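Local coordinates for protein ribosomal RNA small subunit methyltransferase E (Legionella pneumophila, PDB 5O95) that probably methylates the N3 position of a specific uridine of 16S rRNA in the small ribosomal subunit, with S-adenosyl-L-methionine as methyl donor, at residues V4-Q16 and Q42-T54. Numbering follows the deposited sequence. Where two conformers were deposited one is given.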
loop_
_atom_site.group_PDB
_atom_site.type_symbol
_atom_site.label_atom_id
_atom_site.label_comp_id
_atom_site.label_asym_id
_atom_site.label_seq_id
_atom_site.Cartn_x
_atom_site.Cartn_y
_atom_site.Cartn_z
ATOM N N VAL B 4 18.425 -9.972 15.815
ATOM C CA VAL B 4 18.075 -8.572 15.610
ATOM C C VAL B 4 18.651 -8.113 14.277
ATOM O O VAL B 4 19.792 -8.441 13.931
ATOM C CB VAL B 4 18.616 -7.717 16.772
ATOM C CG1 VAL B 4 18.047 -6.304 16.719
ATOM C CG2 VAL B 4 18.323 -8.380 18.114
ATOM N N ARG B 5 17.862 -7.357 13.517
ATOM C CA ARG B 5 18.347 -6.813 12.257
ATOM C C ARG B 5 19.157 -5.550 12.519
ATOM O O ARG B 5 18.760 -4.698 13.318
ATOM C CB ARG B 5 17.179 -6.491 11.328
ATOM C CG ARG B 5 17.627 -6.083 9.941
ATOM C CD ARG B 5 16.471 -5.555 9.132
ATOM N NE ARG B 5 16.912 -4.985 7.865
ATOM C CZ ARG B 5 16.137 -4.244 7.085
ATOM N NH1 ARG B 5 14.889 -3.985 7.454
ATOM N NH2 ARG B 5 16.606 -3.759 5.944
ATOM N N THR B 6 20.305 -5.443 11.850
ATOM C CA THR B 6 21.219 -4.342 12.112
ATOM C C THR B 6 20.597 -3.027 11.650
ATOM O O THR B 6 20.060 -2.932 10.545
ATOM C CB THR B 6 22.570 -4.582 11.425
ATOM O OG1 THR B 6 23.106 -5.846 11.840
ATOM C CG2 THR B 6 23.581 -3.491 11.801
ATOM N N ILE B 7 20.688 -2.014 12.511
ATOM C CA ILE B 7 20.231 -0.673 12.178
ATOM C C ILE B 7 21.033 -0.119 11.006
ATOM O O ILE B 7 22.274 -0.157 11.003
ATOM C CB ILE B 7 20.360 0.211 13.427
ATOM C CG1 ILE B 7 19.367 -0.237 14.505
ATOM C CG2 ILE B 7 20.182 1.677 13.075
ATOM C CD1 ILE B 7 17.924 -0.063 14.110
ATOM N N ARG B 8 20.330 0.422 10.007
ATOM C CA ARG B 8 20.929 1.041 8.833
ATOM C C ARG B 8 20.769 2.554 8.894
ATOM O O ARG B 8 19.699 3.056 9.254
ATOM C CB ARG B 8 20.260 0.550 7.549
ATOM C CG ARG B 8 20.633 -0.874 7.185
ATOM C CD ARG B 8 19.610 -1.459 6.212
ATOM N NE ARG B 8 19.383 -0.581 5.070
ATOM C CZ ARG B 8 20.223 -0.432 4.047
ATOM N NH1 ARG B 8 21.391 -1.121 3.996
ATOM N NH2 ARG B 8 19.931 0.406 3.080
ATOM N N ILE B 9 21.826 3.278 8.517
ATOM C CA ILE B 9 21.868 4.738 8.601
ATOM C C ILE B 9 22.521 5.262 7.329
ATOM O O ILE B 9 23.635 4.853 6.986
ATOM C CB ILE B 9 22.680 5.219 9.830
ATOM C CG1 ILE B 9 22.087 4.698 11.148
ATOM C CG2 ILE B 9 22.810 6.742 9.849
ATOM C CD1 ILE B 9 20.691 5.298 11.464
ATOM N N TYR B 10 21.854 6.181 6.641
ATOM C CA TYR B 10 22.425 6.778 5.446
ATOM C C TYR B 10 23.433 7.848 5.850
ATOM O O TYR B 10 23.101 8.773 6.603
ATOM C CB TYR B 10 21.302 7.469 4.668
ATOM C CG TYR B 10 21.767 8.354 3.545
ATOM C CD1 TYR B 10 22.396 7.836 2.417
ATOM C CD2 TYR B 10 21.593 9.735 3.624
ATOM C CE1 TYR B 10 22.809 8.659 1.377
ATOM C CE2 TYR B 10 22.005 10.577 2.591
ATOM C CZ TYR B 10 22.615 10.045 1.479
ATOM O OH TYR B 10 23.010 10.885 0.464
ATOM N N GLN B 11 24.672 7.726 5.343
ATOM C CA GLN B 11 25.656 8.797 5.471
ATOM C C GLN B 11 26.351 8.929 4.126
ATOM O O GLN B 11 26.948 7.949 3.648
ATOM C CB GLN B 11 26.722 8.441 6.520
ATOM C CG GLN B 11 26.267 8.491 7.979
ATOM C CD GLN B 11 26.042 9.909 8.445
ATOM O OE1 GLN B 11 26.950 10.569 8.971
ATOM N NE2 GLN B 11 24.820 10.408 8.236
ATOM N N PRO B 12 26.317 10.098 3.492
ATOM C CA PRO B 12 27.005 10.259 2.212
ATOM C C PRO B 12 28.512 10.225 2.427
ATOM O O PRO B 12 29.014 10.501 3.519
ATOM C CB PRO B 12 26.552 11.642 1.740
ATOM C CG PRO B 12 26.233 12.375 3.003
ATOM C CD PRO B 12 25.608 11.327 3.902
ATOM N N GLY B 13 29.219 9.859 1.369
ATOM C CA GLY B 13 30.675 9.936 1.357
ATOM C C GLY B 13 31.309 8.593 1.064
ATOM O O GLY B 13 30.659 7.554 1.009
ATOM N N GLU B 14 32.627 8.652 0.857
ATOM C CA GLU B 14 33.456 7.471 0.674
ATOM C C GLU B 14 34.289 7.296 1.931
ATOM O O GLU B 14 34.836 8.278 2.457
ATOM C CB GLU B 14 34.409 7.692 -0.494
ATOM C CG GLU B 14 33.749 7.909 -1.820
ATOM C CD GLU B 14 32.996 6.695 -2.295
ATOM O OE1 GLU B 14 33.507 5.574 -2.099
ATOM O OE2 GLU B 14 31.895 6.866 -2.861
ATOM N N TYR B 15 34.432 6.036 2.377
ATOM C CA TYR B 15 35.109 5.713 3.623
ATOM C C TYR B 15 35.914 4.443 3.426
ATOM O O TYR B 15 35.647 3.659 2.515
ATOM C CB TYR B 15 34.145 5.553 4.814
ATOM C CG TYR B 15 33.310 6.789 4.944
ATOM C CD1 TYR B 15 33.839 7.926 5.531
ATOM C CD2 TYR B 15 32.025 6.849 4.399
ATOM C CE1 TYR B 15 33.118 9.092 5.611
ATOM C CE2 TYR B 15 31.285 8.020 4.472
ATOM C CZ TYR B 15 31.848 9.136 5.078
ATOM O OH TYR B 15 31.123 10.307 5.151
ATOM N N GLN B 16 36.904 4.265 4.289
ATOM C CA GLN B 16 37.778 3.106 4.213
ATOM C C GLN B 16 37.762 2.362 5.535
ATOM O O GLN B 16 37.518 2.961 6.578
ATOM C CB GLN B 16 39.227 3.525 3.918
ATOM C CG GLN B 16 39.389 4.343 2.644
ATOM C CD GLN B 16 38.725 3.701 1.436
ATOM O OE1 GLN B 16 38.806 2.488 1.239
ATOM N NE2 GLN B 16 38.058 4.517 0.621
ATOM N N GLN B 42 26.356 -2.147 16.903
ATOM C CA GLN B 42 26.669 -2.209 15.485
ATOM C C GLN B 42 25.706 -1.361 14.666
ATOM O O GLN B 42 24.527 -1.207 15.010
ATOM C CB GLN B 42 26.591 -3.651 14.992
ATOM C CG GLN B 42 27.519 -4.590 15.731
ATOM C CD GLN B 42 28.967 -4.287 15.429
ATOM O OE1 GLN B 42 29.330 -4.046 14.277
ATOM N NE2 GLN B 42 29.802 -4.278 16.463
ATOM N N LEU B 43 26.214 -0.846 13.547
ATOM C CA LEU B 43 25.438 -0.095 12.572
ATOM C C LEU B 43 25.934 -0.463 11.187
ATOM O O LEU B 43 27.109 -0.773 10.995
ATOM C CB LEU B 43 25.668 1.432 12.689
ATOM C CG LEU B 43 25.176 2.207 13.902
ATOM C CD1 LEU B 43 25.679 3.643 13.865
ATOM C CD2 LEU B 43 23.662 2.185 13.913
ATOM N N THR B 44 25.038 -0.400 10.220
ATOM C CA THR B 44 25.393 -0.513 8.814
ATOM C C THR B 44 25.134 0.848 8.205
ATOM O O THR B 44 23.981 1.268 8.096
ATOM C CB THR B 44 24.555 -1.576 8.110
ATOM O OG1 THR B 44 24.769 -2.864 8.709
ATOM C CG2 THR B 44 24.927 -1.642 6.619
ATOM N N LEU B 45 26.194 1.575 7.865
ATOM C CA LEU B 45 26.003 2.813 7.130
ATOM C C LEU B 45 25.932 2.487 5.649
ATOM O O LEU B 45 26.491 1.497 5.192
ATOM C CB LEU B 45 27.175 3.766 7.363
ATOM C CG LEU B 45 27.564 3.873 8.827
ATOM C CD1 LEU B 45 28.824 4.751 8.971
ATOM C CD2 LEU B 45 26.415 4.403 9.683
ATOM N N PHE B 46 25.214 3.311 4.895
ATOM C CA PHE B 46 25.293 3.215 3.449
ATOM C C PHE B 46 25.307 4.626 2.892
ATOM O O PHE B 46 24.827 5.568 3.529
ATOM C CB PHE B 46 24.154 2.372 2.856
ATOM C CG PHE B 46 22.791 2.964 3.094
ATOM C CD1 PHE B 46 22.174 2.790 4.322
ATOM C CD2 PHE B 46 22.170 3.724 2.113
ATOM C CE1 PHE B 46 20.911 3.349 4.570
ATOM C CE2 PHE B 46 20.899 4.284 2.356
ATOM C CZ PHE B 46 20.298 4.110 3.587
ATOM N N ASN B 47 25.863 4.768 1.689
ATOM C CA ASN B 47 26.274 6.082 1.202
ATOM C C ASN B 47 25.496 6.563 -0.017
ATOM O O ASN B 47 25.844 7.603 -0.598
ATOM C CB ASN B 47 27.790 6.123 0.943
ATOM C CG ASN B 47 28.214 5.316 -0.278
ATOM O OD1 ASN B 47 27.450 4.510 -0.820
ATOM N ND2 ASN B 47 29.483 5.492 -0.682
ATOM N N GLY B 48 24.408 5.877 -0.380
ATOM C CA GLY B 48 23.676 6.222 -1.577
ATOM C C GLY B 48 24.318 5.782 -2.867
ATOM O O GLY B 48 23.768 6.047 -3.933
ATOM N N ASP B 49 25.474 5.120 -2.811
ATOM C CA ASP B 49 26.146 4.627 -3.996
ATOM C C ASP B 49 26.391 3.124 -3.875
ATOM O O ASP B 49 27.383 2.594 -4.379
ATOM C CB ASP B 49 27.451 5.392 -4.230
ATOM C CG ASP B 49 28.013 5.196 -5.628
ATOM O OD1 ASP B 49 27.235 4.991 -6.590
ATOM O OD2 ASP B 49 29.253 5.249 -5.757
ATOM N N ASN B 50 25.458 2.423 -3.208
ATOM C CA ASN B 50 25.459 0.957 -3.162
ATOM C C ASN B 50 26.691 0.382 -2.462
ATOM O O ASN B 50 27.167 -0.713 -2.806
ATOM C CB ASN B 50 25.211 0.374 -4.549
ATOM C CG ASN B 50 23.864 0.805 -5.081
ATOM O OD1 ASN B 50 22.854 0.559 -4.438
ATOM N ND2 ASN B 50 23.847 1.499 -6.224
ATOM N N LYS B 51 27.205 1.105 -1.471
ATOM C CA LYS B 51 28.204 0.571 -0.555
ATOM C C LYS B 51 27.624 0.549 0.851
ATOM O O LYS B 51 26.973 1.511 1.278
ATOM C CB LYS B 51 29.483 1.406 -0.570
ATOM C CG LYS B 51 30.236 1.295 -1.879
ATOM C CD LYS B 51 31.485 2.174 -1.873
ATOM C CE LYS B 51 32.131 2.201 -3.245
ATOM N NZ LYS B 51 33.299 3.122 -3.261
ATOM N N GLU B 52 27.876 -0.545 1.566
ATOM C CA GLU B 52 27.496 -0.701 2.966
ATOM C C GLU B 52 28.763 -0.725 3.808
ATOM O O GLU B 52 29.724 -1.425 3.467
ATOM C CB GLU B 52 26.712 -1.997 3.182
ATOM C CG GLU B 52 25.253 -1.890 2.725
ATOM C CD GLU B 52 24.471 -3.155 2.989
ATOM O OE1 GLU B 52 24.959 -4.078 3.674
ATOM O OE2 GLU B 52 23.316 -3.225 2.524
ATOM N N PHE B 53 28.762 0.041 4.901
ATOM C CA PHE B 53 29.916 0.173 5.787
ATOM C C PHE B 53 29.536 -0.443 7.125
ATOM O O PHE B 53 28.644 0.053 7.815
ATOM C CB PHE B 53 30.288 1.645 5.928
ATOM C CG PHE B 53 30.608 2.302 4.615
ATOM C CD1 PHE B 53 29.581 2.835 3.826
ATOM C CD2 PHE B 53 31.928 2.390 4.169
ATOM C CE1 PHE B 53 29.862 3.409 2.599
ATOM C CE2 PHE B 53 32.222 2.956 2.941
ATOM C CZ PHE B 53 31.181 3.488 2.160
ATOM N N THR B 54 30.186 -1.541 7.482
ATOM C CA THR B 54 29.922 -2.156 8.774
ATOM C C THR B 54 30.665 -1.359 9.821
ATOM O O THR B 54 31.879 -1.145 9.696
ATOM C CB THR B 54 30.376 -3.613 8.771
ATOM O OG1 THR B 54 29.659 -4.326 7.766
ATOM C CG2 THR B 54 30.094 -4.265 10.127
HETATM O O HOH W 1 22.125 -2.488 15.062
HETATM O O HOH W 2 21.983 -3.723 5.166
HETATM O O HOH W 3 27.976 9.150 -1.172
#
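In the N-terminal PUA-like domain of this RsmE-family enzyme, edge strand 8-10 pairs in parallel with strand 42-46, which turns through 47-50 into antiparallel strand 51-61. T44 N to I7 O, I9 N to T44 O, F46 N to I9 O and Q11 N to F46 O are the backbone hydrogen bonds. R8 and F46 share one face of the sheet. Bent at chi3 (51°), the R8 chain lays its guanidinium flat on the F46 ring, planes 10° apart, with NH2 3.4 Å from CE1 of F46; Y10 CB makes a CH-pi contact on the opposite face of the ring. R8 NH1 also forms a salt bridge to E52 OE2 (3.2 Å), which a water bridges too; N148 ND2 and R77 also bind OE2. Hydrogen bonds to E143 O and C142 O of helix 124-145, and to N148 OD1 beyond it, hold the guanidinium. On the other side of the sheet, I9 CB packs on L45 CD2 (3.8 Å), next to helix 25-34. Beyond the strand, the edge of Y15 meets the face of F53, planes at 84°. N47 closes the turn: OD1 accepts D49 N in an Asx turn, while ND2 donates in its amide plane to G13 O at 2.9 Å.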